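Local atomic coordinates of perosamine synthetase (Caulobacter crescentus, PDB entry 3BN1), a protein that catalyses the pyridoxal phosphate-dependent transfer of an amino group from L-glutamate to GDP-4-keto-6-deoxy-D-mannose, yielding GDP-perosamine for the O-antigen of lipopolysaccharide. Residues Ile9-Pro14 against Asn349-Ala354. Sequence-based numbering, arbitrary orientation.
Sequences ISVAAP and NLPTHA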
ATOM      1  N   ILE A   9      20.609  22.739   2.895  1.00 14.11           N
ATOM      2  CA  ILE A   9      20.176  22.176   4.150  1.00 14.31           C
ATOM      3  C   ILE A   9      18.730  21.705   3.832  1.00 25.86           C
ATOM      4  O   ILE A   9      17.882  22.484   3.359  1.00 15.18           O
ATOM      5  CB  ILE A   9      20.287  23.311   5.218  1.00 17.16           C
ATOM      6  CG1 ILE A   9      21.717  23.357   5.790  1.00 12.02           C
ATOM      7  CG2 ILE A   9      19.236  23.128   6.310  1.00 19.06           C
ATOM      8  CD1 ILE A   9      22.071  24.753   6.349  1.00 21.94           C
ATOM      9  N   SER A  10      18.456  20.416   4.049  1.00 23.10           N
ATOM     10  CA  SER A  10      17.110  19.872   3.812  1.00 19.78           C
ATOM     11  C   SER A  10      16.298  19.829   5.102  1.00  9.18           C
ATOM     12  O   SER A  10      16.871  19.697   6.179  1.00 11.54           O
ATOM     13  CB  SER A  10      17.148  18.490   3.164  1.00 18.24           C
ATOM     14  OG  SER A  10      18.451  17.968   3.076  1.00 35.96           O
ATOM     15  N   VAL A  11      14.979  20.013   5.028  1.00 20.05           N
ATOM     16  CA  VAL A  11      14.156  19.994   6.261  1.00 27.81           C
ATOM     17  C   VAL A  11      14.251  18.685   7.056  1.00 28.51           C
ATOM     18  O   VAL A  11      14.164  18.699   8.285  1.00 24.47           O
ATOM     19  CB  VAL A  11      12.634  20.333   6.069  1.00 17.17           C
ATOM     20  CG1 VAL A  11      12.373  21.823   5.971  1.00 19.88           C
ATOM     21  CG2 VAL A  11      11.967  19.521   4.997  1.00 24.26           C
ATOM     22  N   ALA A  12      14.453  17.572   6.345  1.00 21.17           N
ATOM     23  CA  ALA A  12      14.548  16.250   6.926  1.00 12.72           C
ATOM     24  C   ALA A  12      15.478  15.457   6.044  1.00 18.57           C
ATOM     25  O   ALA A  12      15.976  15.971   5.051  1.00 61.68           O
ATOM     26  CB  ALA A  12      13.219  15.617   6.964  1.00 16.64           C
ATOM     27  N   ALA A  13      15.698  14.210   6.412  1.00 20.02           N
ATOM     28  CA  ALA A  13      16.622  13.333   5.686  1.00 17.84           C
ATOM     29  C   ALA A  13      16.857  12.073   6.533  1.00 23.50           C
ATOM     30  O   ALA A  13      17.120  12.142   7.745  1.00 51.67           O
ATOM     31  CB  ALA A  13      17.943  14.045   5.428  1.00 15.47           C
ATOM     32  N   PRO A  14      16.716  10.920   5.900  1.00 24.97           N
ATOM     33  CA  PRO A  14      16.895   9.661   6.599  1.00 26.34           C
ATOM     34  C   PRO A  14      18.330   9.489   7.099  1.00 29.23           C
ATOM     35  O   PRO A  14      19.320   9.656   6.367  1.00 36.86           O
ATOM     36  CB  PRO A  14      16.586   8.604   5.510  1.00 22.57           C
ATOM     37  CG  PRO A  14      15.900   9.336   4.411  1.00 99.89           C
ATOM     38  CD  PRO A  14      16.528  10.701   4.460  1.00 23.13           C
ATOM     39  N   ASN A 349       7.615  25.371   9.194  1.00 11.42           N
ATOM     40  CA  ASN A 349       8.418  24.245   9.728  1.00 10.86           C
ATOM     41  C   ASN A 349       9.851  24.489   9.339  1.00 30.40           C
ATOM     42  O   ASN A 349      10.096  24.618   8.140  1.00 10.49           O
ATOM     43  CB  ASN A 349       8.019  22.940   9.029  1.00  2.93           C
ATOM     44  CG  ASN A 349       6.609  22.550   9.315  1.00  8.24           C
ATOM     45  OD1 ASN A 349       5.834  22.177   8.417  1.00 24.12           O
ATOM     46  ND2 ASN A 349       6.243  22.673  10.585  1.00  8.50           N
ATOM     47  N   LEU A 350      10.778  24.455  10.301  1.00 10.15           N
ATOM     48  CA  LEU A 350      12.193  24.718   9.998  1.00  8.23           C
ATOM     49  C   LEU A 350      12.977  23.388   9.948  1.00 24.45           C
ATOM     50  O   LEU A 350      12.552  22.412  10.547  1.00 15.64           O
ATOM     51  CB  LEU A 350      12.783  25.534  11.164  1.00 12.38           C
ATOM     52  CG  LEU A 350      12.313  26.987  11.320  1.00 16.37           C
ATOM     53  CD1 LEU A 350      12.964  27.695  12.534  1.00  6.96           C
ATOM     54  CD2 LEU A 350      12.610  27.615   9.967  1.00 27.32           C
ATOM     55  N   PRO A 351      14.137  23.328   9.280  1.00 19.54           N
ATOM     56  CA  PRO A 351      14.913  22.073   9.262  1.00 19.27           C
ATOM     57  C   PRO A 351      15.125  21.485  10.675  1.00 15.41           C
ATOM     58  O   PRO A 351      15.585  22.151  11.633  1.00  9.18           O
ATOM     59  CB  PRO A 351      16.265  22.471   8.671  1.00 18.04           C
ATOM     60  CG  PRO A 351      15.945  23.668   7.814  1.00 14.54           C
ATOM     61  CD  PRO A 351      14.792  24.419   8.545  1.00  5.19           C
ATOM     62  N   THR A 352      14.834  20.190  10.749  1.00 13.61           N
ATOM     63  CA  THR A 352      14.928  19.429  11.990  1.00 24.07           C
ATOM     64  C   THR A 352      15.126  17.995  11.592  1.00 18.77           C
ATOM     65  O   THR A 352      14.217  17.353  11.063  1.00 17.56           O
ATOM     66  CB  THR A 352      13.575  19.510  12.770  1.00 15.08           C
ATOM     67  OG1 THR A 352      12.904  20.752  12.468  1.00 13.71           O
ATOM     68  CG2 THR A 352      13.834  19.461  14.250  1.00 14.42           C
ATOM     69  N   HIS A 353      16.334  17.517  11.803  1.00  5.90           N
ATOM     70  CA  HIS A 353      16.669  16.123  11.479  1.00  6.16           C
ATOM     71  C   HIS A 353      18.006  15.785  12.112  1.00 25.74           C
ATOM     72  O   HIS A 353      18.780  16.691  12.432  1.00 14.52           O
ATOM     73  CB  HIS A 353      16.558  15.732   9.954  1.00 11.67           C
ATOM     74  CG  HIS A 353      17.573  16.374   9.055  1.00 16.51           C
ATOM     75  ND1 HIS A 353      18.895  15.982   9.007  1.00 14.48           N
ATOM     76  CD2 HIS A 353      17.458  17.421   8.201  1.00 15.18           C
ATOM     77  CE1 HIS A 353      19.552  16.766   8.174  1.00 13.38           C
ATOM     78  NE2 HIS A 353      18.698  17.631   7.652  1.00 20.71           N
ATOM     79  N   ALA A 354      18.276  14.498  12.269  1.00 16.09           N
ATOM     80  CA  ALA A 354      19.475  14.024  12.938  1.00 18.57           C
ATOM     81  C   ALA A 354      20.786  14.339  12.303  1.00 17.88           C
ATOM     82  O   ALA A 354      21.791  14.239  13.003  1.00 22.88           O
ATOM     83  CB  ALA A 354      19.405  12.492  13.291  1.00 11.88           C
TER
HETATM   84  O   HOH W   1      20.251  18.922   5.674  1.00 16.61           O
HETATM   85  O   HOH W   2      16.556  12.261  11.014  1.00 16.70           O
HETATM   86  O   HOH W   3      19.447  12.804   8.970  1.00 25.91           O
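Thr352 N donates to Val11 O over 3.0 Å, a direct hydrogen bond between Ile9-Pro14 and Asn349-Ala354. It is nearly straight, with 173° at the hydrogen. Pro351 CA adds a longer CA-H...O approach to the same oxygen. The His353 imidazole lies along Ser10-Ala13: its chi1 of 68° sets CG between the backbone N and the carbonyl carbon, and Ala13 CB sits 4.1 Å above the ring centroid, 6° off the normal, a CH-pi contact. Two carbonyl oxygens, Ser10 O and Val11 O, line the ring edge in its plane, with His353 CD2 3.1 Å from Ser10 O. Ile9 CG2 packs on Pro351 CG at 3.7 Å, the two side chains crossing at about a right angle.

Water also joins the two segments. One molecule bridges Ser10 N and His353 NE2 (2.8 Å to each), another spans Ala13 O and His353 ND1, and ND1 is also bonded to Gly355 N. In the second shell, Thr352 OG1 bonds Leu350 O at 2.6 Å and also pairs with Tyr290 N, tying Leu350 and Thr352 to strand 290-294. Glu315 OE1 accepts a hydrogen bond from Val11 N. The contact borders the active site: the Asn349 side chain is about 7 Å from bound 2-oxoglutarate, and Ala12 touches Asn187 of its pocket. The loop preceding helix 20-30 is thus laid against the segment that continues strand 347-350, with helix 358-371 touching Ile9 and Leu350, and helix 249-266 packing on Leu350, Thr352 and His353.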